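Local coordinates for protein flavin-containing monooxygenase (Allium sativum, PDB 6WPU) that is a flavin-dependent S-monooxygenase of garlic that binds FAD and probably oxygenates the sulfur of S-allyl-L-cysteine, at residues T22-I27 and G169-D174; G199-S204 and I290-G295; Q398-D403 and W417-Y422. All coordinates share one frame; numbering follows the deposited sequence. Where two conformers were deposited one is given.

The three contacts follow one another along the chain and lie well apart in the fold. Contact 1 ties the first strand of the FAD-binding parallel sheet to the antiparallel three-stranded sheet, and the side chain of Ala26 is about 10 Å from the FAD. Contact 2 belongs to the mixed sheet, its centre 40 Å from that of contact 1 across the middle of the chain; there the side chain of Ser204 comes to about 8 Å from the cofactor. Contact 3 pairs two C-terminal helices, with the side chain of Gln398 about 9 Å from the FAD, and its centre lies 33 Å from each of the others. Nearest atoms of contact 3 are about 16 Å from contact 1 and likewise from contact 2.

Contact 1: residues T22-I27 and G169-D174; sequences TRHVAI and GEEGFD
His24 and Glu171 join the first strand of the Rossmann-type FAD-binding fold to the end of the antiparallel strand 168-173. The imidazole gives its NE2 proton to OE1 of Glu171 at 2.6 Å in a nearly straight bond, 167° at the hydrogen, with the oxygen close to the ring plane but approached on its anti side and out of the carboxylate plane. CG of His24 is anti to its backbone N (chi1 -174°), which swings the ring beside Phe173; the two rings lie near parallel, 13° between planes, but offset, with little of one above the other. The Phe173 ring takes the methyl of Ala26 squarely over one face, CB standing 3.5 Å from the ring centroid in a CH-pi contact. Asp174 closes the junction with two bonds to the backbone of His24: its OD2 accepts from His24 N at 2.9 Å through the anti lone pair, and its own N donates to His24 O at 2.8 Å, a more bent bond. The other carboxylate oxygen of Asp174 is engaged by Lys156 in a salt bridge, so both ends of the group are held. Further out, Thr47 binds ND1 of His24 and Thr49 binds OE1 of Glu171, so strand 47-52 helps fix the rotation of the imidazole and the position of its acceptor. Val159 of strand 157-163 packs on both Ala26 and Phe173. At the margin, CD of Arg23 lies 3.8 Å from OD2 of Asp174.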
loop_
_atom_site.group_PDB
_atom_site.type_symbol
_atom_site.label_atom_id
_atom_site.label_comp_id
_atom_site.label_asym_id
_atom_site.label_seq_id
_atom_site.Cartn_x
_atom_site.Cartn_y
_atom_site.Cartn_z
ATOM N N THR A 22 18.609 -10.219 -22.407
ATOM C CA THR A 22 18.930 -9.430 -21.230
ATOM C C THR A 22 18.643 -7.961 -21.535
ATOM O O THR A 22 19.020 -7.455 -22.597
ATOM C CB THR A 22 20.383 -9.660 -20.784
ATOM O OG1 THR A 22 20.694 -8.825 -19.654
ATOM C CG2 THR A 22 21.355 -9.366 -21.899
ATOM N N ARG A 23 17.909 -7.306 -20.638
ATOM C CA ARG A 23 17.562 -5.897 -20.749
ATOM C C ARG A 23 18.171 -5.146 -19.576
ATOM O O ARG A 23 18.470 -5.726 -18.528
ATOM C CB ARG A 23 16.034 -5.677 -20.754
ATOM C CG ARG A 23 15.327 -6.264 -21.958
ATOM C CD ARG A 23 15.970 -5.781 -23.244
ATOM N NE ARG A 23 15.204 -6.193 -24.414
ATOM C CZ ARG A 23 15.697 -6.257 -25.648
ATOM N NH1 ARG A 23 16.968 -5.943 -25.878
ATOM N NH2 ARG A 23 14.921 -6.646 -26.652
ATOM N N HIS A 24 18.359 -3.844 -19.769
ATOM C CA HIS A 24 18.803 -2.943 -18.715
ATOM C C HIS A 24 17.596 -2.126 -18.246
ATOM O O HIS A 24 16.991 -1.391 -19.042
ATOM C CB HIS A 24 19.938 -2.050 -19.217
ATOM C CG HIS A 24 20.533 -1.190 -18.151
ATOM N ND1 HIS A 24 21.086 -1.709 -17.000
ATOM C CD2 HIS A 24 20.641 0.158 -18.048
ATOM C CE1 HIS A 24 21.516 -0.719 -16.236
ATOM N NE2 HIS A 24 21.265 0.423 -16.852
ATOM N N VAL A 25 17.253 -2.253 -16.964
ATOM C CA VAL A 25 15.945 -1.850 -16.444
ATOM C C VAL A 25 16.105 -0.926 -15.242
ATOM O O VAL A 25 16.879 -1.217 -14.321
ATOM C CB VAL A 25 15.105 -3.073 -16.042
ATOM C CG1 VAL A 25 13.665 -2.637 -15.656
ATOM C CG2 VAL A 25 15.103 -4.096 -17.184
ATOM N N ALA A 26 15.345 0.163 -15.227
ATOM C CA ALA A 26 15.315 1.034 -14.059
ATOM C C ALA A 26 14.220 0.581 -13.103
ATOM O O ALA A 26 13.123 0.198 -13.528
ATOM C CB ALA A 26 15.082 2.490 -14.454
ATOM N N ILE A 27 14.529 0.626 -11.810
ATOM C CA ILE A 27 13.559 0.390 -10.750
ATOM C C ILE A 27 13.425 1.673 -9.949
ATOM O O ILE A 27 14.415 2.186 -9.407
ATOM C CB ILE A 27 13.966 -0.782 -9.851
ATOM C CG1 ILE A 27 14.028 -2.054 -10.690
ATOM C CG2 ILE A 27 12.970 -0.947 -8.689
ATOM C CD1 ILE A 27 14.846 -3.079 -10.067
ATOM N N GLY A 169 21.679 13.441 -12.147
ATOM C CA GLY A 169 22.150 12.893 -13.399
ATOM C C GLY A 169 21.015 12.208 -14.120
ATOM O O GLY A 169 19.844 12.413 -13.796
ATOM N N GLU A 170 21.378 11.376 -15.094
ATOM C CA GLU A 170 20.390 10.639 -15.867
ATOM C C GLU A 170 21.028 9.392 -16.465
ATOM O O GLU A 170 22.257 9.250 -16.506
ATOM C CB GLU A 170 19.776 11.510 -16.967
ATOM C CG GLU A 170 20.764 12.018 -17.972
ATOM C CD GLU A 170 20.107 12.867 -19.045
ATOM O OE1 GLU A 170 20.143 12.462 -20.233
ATOM O OE2 GLU A 170 19.547 13.930 -18.695
ATOM N N GLU A 171 20.169 8.490 -16.935
ATOM C CA GLU A 171 20.632 7.221 -17.475
ATOM C C GLU A 171 19.574 6.683 -18.425
ATOM O O GLU A 171 18.375 6.886 -18.215
ATOM C CB GLU A 171 20.932 6.214 -16.351
ATOM C CG GLU A 171 21.411 4.839 -16.843
ATOM C CD GLU A 171 21.888 3.909 -15.717
ATOM O OE1 GLU A 171 22.223 2.738 -16.012
ATOM O OE2 GLU A 171 21.948 4.347 -14.548
ATOM N N GLY A 172 20.032 6.010 -19.479
ATOM C CA GLY A 172 19.134 5.410 -20.446
ATOM C C GLY A 172 18.844 3.956 -20.114
ATOM O O GLY A 172 19.671 3.261 -19.536
ATOM N N PHE A 173 17.639 3.505 -20.468
ATOM C CA PHE A 173 17.168 2.177 -20.095
ATOM C C PHE A 173 16.351 1.561 -21.219
ATOM O O PHE A 173 15.716 2.262 -22.013
ATOM C CB PHE A 173 16.310 2.215 -18.811
ATOM C CG PHE A 173 17.086 2.600 -17.596
ATOM C CD1 PHE A 173 17.170 3.939 -17.207
ATOM C CD2 PHE A 173 17.769 1.629 -16.863
ATOM C CE1 PHE A 173 17.908 4.305 -16.089
ATOM C CE2 PHE A 173 18.533 1.984 -15.748
ATOM C CZ PHE A 173 18.583 3.333 -15.351
ATOM N N ASP A 174 16.362 0.228 -21.262
ATOM C CA ASP A 174 15.416 -0.492 -22.112
ATOM C C ASP A 174 14.009 -0.486 -21.525
ATOM O O ASP A 174 13.024 -0.540 -22.276
ATOM C CB ASP A 174 15.863 -1.934 -22.289
ATOM C CG ASP A 174 17.205 -2.048 -22.996
ATOM O OD1 ASP A 174 17.377 -1.414 -24.064
ATOM O OD2 ASP A 174 18.076 -2.774 -22.468
#

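Contact 2: residues G199-S204 and I290-G295; sequences GKQMHS and IMHCTG
Two neighbouring strands of the mixed sheet, 200-203 and 289-292, run parallel here and pair Gln201 with Ile290, Met202 with Met291 and His203 with His292. Ile290 N binds Lys200 O, Met202 N binds Ile290 O at 3.0 Å, and His292 N binds Met202 O at 2.8 Å; Ser204 N carries the ladder on to His292 O. On the face bearing Gln201 and the histidines, NE2 of His292 donates to Gln201 OE1 at 2.9 Å, on a lone pair in the carbonyl plane, with amide and ring nearly coplanar; ND1 of that ring is bound by Ala189 N. With CG anti to the backbone N (chi1 -167°), the His203 ring turns so that His292 O sits 3.6 Å above its centre; its ND1 is bound by His205 N, and its NE2 weakly by Gly295 O. On the other face Met202 SD lies 4.0 Å from Met291 CE, and Met291 SD 3.8 Å from Ser204 CB. A water joins Ser204 OG to Gly295 N. Helix 225-234 covers the methionine side, Ile230 touching Met291 and Ser204, and strand 217-221 flanks 289-292 across from 200-203, consistent with the second, NADPH-binding Rossmann-like domain of flavin-containing monooxygenases.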
loop_
_atom_site.group_PDB
_atom_site.type_symbol
_atom_site.label_atom_id
_atom_site.label_comp_id
_atom_site.label_asym_id
_atom_site.label_seq_id
_atom_site.Cartn_x
_atom_site.Cartn_y
_atom_site.Cartn_z
ATOM N N GLY A 199 -11.757 23.919 14.799
ATOM C CA GLY A 199 -10.801 23.056 15.462
ATOM C C GLY A 199 -9.647 22.608 14.579
ATOM O O GLY A 199 -9.349 23.195 13.536
ATOM N N LYS A 200 -8.972 21.554 15.030
ATOM C CA LYS A 200 -7.802 21.023 14.340
ATOM C C LYS A 200 -8.222 19.952 13.339
ATOM O O LYS A 200 -8.923 18.998 13.692
ATOM C CB LYS A 200 -6.804 20.425 15.331
ATOM C CG LYS A 200 -6.181 21.403 16.319
ATOM C CD LYS A 200 -5.152 20.688 17.182
ATOM C CE LYS A 200 -4.675 21.566 18.330
ATOM N NZ LYS A 200 -5.726 21.658 19.392
ATOM N N GLN A 201 -7.768 20.103 12.105
ATOM C CA GLN A 201 -8.038 19.167 11.022
ATOM C C GLN A 201 -6.715 18.567 10.577
ATOM O O GLN A 201 -5.741 19.304 10.382
ATOM C CB GLN A 201 -8.703 19.886 9.848
ATOM C CG GLN A 201 -10.028 19.347 9.432
ATOM C CD GLN A 201 -10.465 19.879 8.078
ATOM O OE1 GLN A 201 -10.819 19.105 7.183
ATOM N NE2 GLN A 201 -10.452 21.201 7.925
ATOM N N MET A 202 -6.670 17.240 10.438
ATOM C CA MET A 202 -5.453 16.561 10.008
ATOM C C MET A 202 -5.813 15.302 9.228
ATOM O O MET A 202 -6.932 14.792 9.309
ATOM C CB MET A 202 -4.564 16.184 11.196
ATOM C CG MET A 202 -5.268 15.254 12.187
ATOM S SD MET A 202 -4.213 14.714 13.548
ATOM C CE MET A 202 -2.919 13.815 12.665
ATOM N N HIS A 203 -4.840 14.813 8.465
ATOM C CA HIS A 203 -4.929 13.523 7.795
ATOM C C HIS A 203 -4.132 12.512 8.608
ATOM O O HIS A 203 -3.125 12.852 9.226
ATOM C CB HIS A 203 -4.391 13.604 6.355
ATOM C CG HIS A 203 -4.727 12.406 5.517
ATOM N ND1 HIS A 203 -3.970 11.252 5.526
ATOM C CD2 HIS A 203 -5.752 12.176 4.660
ATOM C CE1 HIS A 203 -4.516 10.364 4.711
ATOM N NE2 HIS A 203 -5.598 10.902 4.174
ATOM N N SER A 204 -4.616 11.271 8.635
ATOM C CA SER A 204 -3.924 10.210 9.364
ATOM C C SER A 204 -2.518 9.964 8.851
ATOM O O SER A 204 -1.722 9.329 9.553
ATOM C CB SER A 204 -4.705 8.900 9.259
ATOM O OG SER A 204 -4.793 8.472 7.906
ATOM N N ILE A 290 -10.471 16.693 14.178
ATOM C CA ILE A 290 -11.043 15.814 13.160
ATOM C C ILE A 290 -9.888 15.244 12.356
ATOM O O ILE A 290 -9.073 15.998 11.813
ATOM C CB ILE A 290 -12.028 16.549 12.241
ATOM C CG1 ILE A 290 -13.233 17.064 13.036
ATOM C CG2 ILE A 290 -12.480 15.621 11.124
ATOM C CD1 ILE A 290 -14.168 17.905 12.223
ATOM N N MET A 291 -9.803 13.918 12.286
ATOM C CA MET A 291 -8.750 13.249 11.527
ATOM C C MET A 291 -9.384 12.511 10.351
ATOM O O MET A 291 -10.296 11.700 10.549
ATOM C CB MET A 291 -7.959 12.281 12.409
ATOM C CG MET A 291 -6.874 11.511 11.612
ATOM S SD MET A 291 -6.036 10.206 12.547
ATOM C CE MET A 291 -5.659 11.022 14.107
ATOM N N HIS A 292 -8.926 12.807 9.133
ATOM C CA HIS A 292 -9.347 12.036 7.957
ATOM C C HIS A 292 -8.509 10.765 7.879
ATOM O O HIS A 292 -7.297 10.836 7.659
ATOM C CB HIS A 292 -9.170 12.821 6.658
ATOM C CG HIS A 292 -9.849 14.153 6.627
ATOM N ND1 HIS A 292 -10.746 14.501 5.641
ATOM C CD2 HIS A 292 -9.732 15.237 7.432
ATOM C CE1 HIS A 292 -11.170 15.736 5.854
ATOM N NE2 HIS A 292 -10.568 16.206 6.933
ATOM N N CYS A 293 -9.128 9.605 8.084
ATOM C CA CYS A 293 -8.459 8.332 7.776
ATOM C C CYS A 293 -9.044 7.763 6.486
ATOM O O CYS A 293 -9.545 6.651 6.422
ATOM C CB CYS A 293 -8.585 7.347 8.945
ATOM S SG CYS A 293 -7.329 5.973 8.963
ATOM N N THR A 294 -8.975 8.588 5.444
ATOM C CA THR A 294 -9.661 8.349 4.184
ATOM C C THR A 294 -8.727 7.857 3.078
ATOM O O THR A 294 -9.134 7.815 1.915
ATOM C CB THR A 294 -10.365 9.637 3.757
ATOM O OG1 THR A 294 -9.526 10.754 4.100
ATOM C CG2 THR A 294 -11.706 9.789 4.490
ATOM N N GLY A 295 -7.497 7.494 3.406
ATOM C CA GLY A 295 -6.626 6.841 2.442
ATOM C C GLY A 295 -5.862 7.800 1.545
ATOM O O GLY A 295 -5.630 8.977 1.860
HETATM O O HOH W 1 -5.875 7.241 5.717
#

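Contact 3: residues Q398-D403 and W417-Y422; sequences QFDYDD and WRRLMY
Helices 398-409 and 416-431 run nearly antiparallel, their short segments at 157° and 11.6 Å between axes, a separation bridged by long side chains. Arg419 reaches across with its chain extended from CG to NE, laying the guanidinium flat over CB of Phe399, which stands 3.5 Å from CZ of Arg419. Its edge meets two carboxylates: NH2 donates to Asp400 OD1 at 2.9 Å and to Asp403 OD2 at 2.8 Å, both close to the guanidinium plane, though Asp403 is met from above its own carboxylate plane. NH1 adds a weak bond to Asp400 OD1. A water accepts from NE and donates to Asp403 OD2, so this oxygen is tied to the guanidinium edge both directly and through the water, which should limit the group's rotation. Replacing Arg419 by an alanine would probably leave Asp400 and Asp403 without their shared counter-charge, and uncover CB of Phe399. Beside this network the Phe399 ring points its edge at the face of Tyr422 in an offset edge-to-face pair, planes at 84° and centroids 5.4 Å apart, with CE2 of Phe399 3.6 Å from CB of Tyr422. The amide NE2 of Gln398 lies over one face of the Tyr422 ring, 3.2 Å from CZ, while its OE1 accepts from Val342 N. Asp403 OD1 is bound by Ile414 N, Tyr401 and Asp402 pack on helix 343-358, and Trp417 and Met421 face helices 443-453 and 95-98.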
loop_
_atom_site.group_PDB
_atom_site.type_symbol
_atom_site.label_atom_id
_atom_site.label_comp_id
_atom_site.label_asym_id
_atom_site.label_seq_id
_atom_site.Cartn_x
_atom_site.Cartn_y
_atom_site.Cartn_z
ATOM N N GLN A 398 -7.986 -11.721 -5.081
ATOM C CA GLN A 398 -6.571 -11.363 -5.189
ATOM C C GLN A 398 -5.687 -12.585 -5.417
ATOM O O GLN A 398 -4.677 -12.496 -6.119
ATOM C CB GLN A 398 -6.109 -10.622 -3.943
ATOM C CG GLN A 398 -5.933 -11.529 -2.754
ATOM C CD GLN A 398 -5.328 -10.813 -1.598
ATOM O OE1 GLN A 398 -4.107 -10.645 -1.526
ATOM N NE2 GLN A 398 -6.181 -10.349 -0.683
ATOM N N PHE A 399 -6.033 -13.729 -4.823
ATOM C CA PHE A 399 -5.194 -14.905 -4.996
ATOM C C PHE A 399 -5.450 -15.592 -6.324
ATOM O O PHE A 399 -4.564 -16.294 -6.819
ATOM C CB PHE A 399 -5.394 -15.882 -3.835
ATOM C CG PHE A 399 -5.029 -15.301 -2.504
ATOM C CD1 PHE A 399 -3.735 -14.855 -2.264
ATOM C CD2 PHE A 399 -5.982 -15.177 -1.494
ATOM C CE1 PHE A 399 -3.387 -14.314 -1.047
ATOM C CE2 PHE A 399 -5.642 -14.628 -0.274
ATOM C CZ PHE A 399 -4.344 -14.195 -0.048
ATOM N N ASP A 400 -6.640 -15.403 -6.905
ATOM C CA ASP A 400 -6.860 -15.814 -8.287
ATOM C C ASP A 400 -6.015 -14.979 -9.237
ATOM O O ASP A 400 -5.491 -15.497 -10.232
ATOM C CB ASP A 400 -8.338 -15.683 -8.646
ATOM C CG ASP A 400 -9.230 -16.572 -7.794
ATOM O OD1 ASP A 400 -8.746 -17.626 -7.323
ATOM O OD2 ASP A 400 -10.411 -16.211 -7.600
ATOM N N TYR A 401 -5.891 -13.677 -8.947
ATOM C CA TYR A 401 -4.990 -12.820 -9.705
ATOM C C TYR A 401 -3.547 -13.289 -9.561
ATOM O O TYR A 401 -2.831 -13.449 -10.561
ATOM C CB TYR A 401 -5.148 -11.371 -9.240
ATOM C CG TYR A 401 -4.146 -10.414 -9.840
ATOM C CD1 TYR A 401 -3.032 -10.008 -9.119
ATOM C CD2 TYR A 401 -4.311 -9.917 -11.126
ATOM C CE1 TYR A 401 -2.114 -9.123 -9.654
ATOM C CE2 TYR A 401 -3.383 -9.035 -11.683
ATOM C CZ TYR A 401 -2.285 -8.646 -10.941
ATOM O OH TYR A 401 -1.357 -7.764 -11.485
ATOM N N ASP A 402 -3.099 -13.497 -8.316
ATOM C CA ASP A 402 -1.773 -14.064 -8.079
ATOM C C ASP A 402 -1.578 -15.358 -8.862
ATOM O O ASP A 402 -0.547 -15.552 -9.513
ATOM C CB ASP A 402 -1.562 -14.337 -6.588
ATOM C CG ASP A 402 -1.361 -13.075 -5.769
ATOM O OD1 ASP A 402 -1.170 -11.977 -6.339
ATOM O OD2 ASP A 402 -1.389 -13.200 -4.530
ATOM N N ASP A 403 -2.561 -16.266 -8.797
ATOM C CA ASP A 403 -2.413 -17.546 -9.483
ATOM C C ASP A 403 -2.329 -17.360 -10.992
ATOM O O ASP A 403 -1.588 -18.085 -11.666
ATOM C CB ASP A 403 -3.563 -18.487 -9.128
ATOM C CG ASP A 403 -3.411 -19.105 -7.749
ATOM O OD1 ASP A 403 -2.314 -19.003 -7.172
ATOM O OD2 ASP A 403 -4.394 -19.688 -7.237
ATOM N N TRP A 417 -3.312 -23.066 2.642
ATOM C CA TRP A 417 -3.300 -22.501 3.986
ATOM C C TRP A 417 -3.251 -20.974 3.947
ATOM O O TRP A 417 -3.789 -20.313 4.843
ATOM C CB TRP A 417 -2.125 -23.069 4.797
ATOM C CG TRP A 417 -0.759 -22.684 4.296
ATOM C CD1 TRP A 417 0.100 -23.472 3.589
ATOM C CD2 TRP A 417 -0.089 -21.411 4.466
ATOM N NE1 TRP A 417 1.256 -22.777 3.304
ATOM C CE2 TRP A 417 1.166 -21.513 3.828
ATOM C CE3 TRP A 417 -0.430 -20.203 5.100
ATOM C CZ2 TRP A 417 2.078 -20.450 3.793
ATOM C CZ3 TRP A 417 0.471 -19.144 5.057
ATOM C CH2 TRP A 417 1.714 -19.277 4.412
ATOM N N ARG A 418 -2.636 -20.397 2.912
ATOM C CA ARG A 418 -2.520 -18.945 2.843
ATOM C C ARG A 418 -3.842 -18.316 2.435
ATOM O O ARG A 418 -4.217 -17.261 2.964
ATOM C CB ARG A 418 -1.396 -18.537 1.880
ATOM C CG ARG A 418 -0.797 -17.150 2.179
ATOM C CD ARG A 418 0.163 -16.664 1.081
ATOM N NE ARG A 418 1.432 -17.389 0.989
ATOM C CZ ARG A 418 2.617 -16.887 1.342
ATOM N NH1 ARG A 418 2.694 -15.651 1.831
ATOM N NH2 ARG A 418 3.732 -17.616 1.195
ATOM N N ARG A 419 -4.568 -18.956 1.513
ATOM C CA ARG A 419 -5.922 -18.501 1.206
ATOM C C ARG A 419 -6.803 -18.564 2.445
ATOM O O ARG A 419 -7.539 -17.618 2.750
ATOM C CB ARG A 419 -6.525 -19.336 0.078
ATOM C CG ARG A 419 -6.058 -18.967 -1.337
ATOM C CD ARG A 419 -6.674 -19.926 -2.333
ATOM N NE ARG A 419 -6.295 -19.679 -3.725
ATOM C CZ ARG A 419 -7.014 -18.938 -4.562
ATOM N NH1 ARG A 419 -8.132 -18.354 -4.139
ATOM N NH2 ARG A 419 -6.610 -18.765 -5.808
ATOM N N LEU A 420 -6.721 -19.675 3.185
ATOM C CA LEU A 420 -7.585 -19.863 4.343
ATOM C C LEU A 420 -7.221 -18.903 5.476
ATOM O O LEU A 420 -8.111 -18.367 6.149
ATOM C CB LEU A 420 -7.518 -21.318 4.814
ATOM C CG LEU A 420 -8.082 -22.361 3.847
ATOM C CD1 LEU A 420 -7.830 -23.771 4.363
ATOM C CD2 LEU A 420 -9.571 -22.120 3.590
ATOM N N MET A 421 -5.926 -18.686 5.717
ATOM C CA MET A 421 -5.535 -17.745 6.762
ATOM C C MET A 421 -6.060 -16.351 6.455
ATOM O O MET A 421 -6.533 -15.641 7.357
ATOM C CB MET A 421 -4.019 -17.706 6.912
ATOM C CG MET A 421 -3.418 -18.645 7.933
ATOM S SD MET A 421 -1.659 -18.255 8.120
ATOM C CE MET A 421 -1.065 -19.764 8.862
ATOM N N TYR A 422 -5.997 -15.951 5.180
ATOM C CA TYR A 422 -6.506 -14.642 4.787
ATOM C C TYR A 422 -8.000 -14.520 5.061
ATOM O O TYR A 422 -8.458 -13.486 5.564
ATOM C CB TYR A 422 -6.222 -14.375 3.313
ATOM C CG TYR A 422 -6.713 -13.018 2.886
ATOM C CD1 TYR A 422 -5.986 -11.877 3.185
ATOM C CD2 TYR A 422 -7.917 -12.871 2.209
ATOM C CE1 TYR A 422 -6.440 -10.622 2.807
ATOM C CE2 TYR A 422 -8.381 -11.620 1.833
ATOM C CZ TYR A 422 -7.640 -10.503 2.134
ATOM O OH TYR A 422 -8.094 -9.264 1.749
HETATM O O HOH W 2 -3.888 -21.070 -4.970
#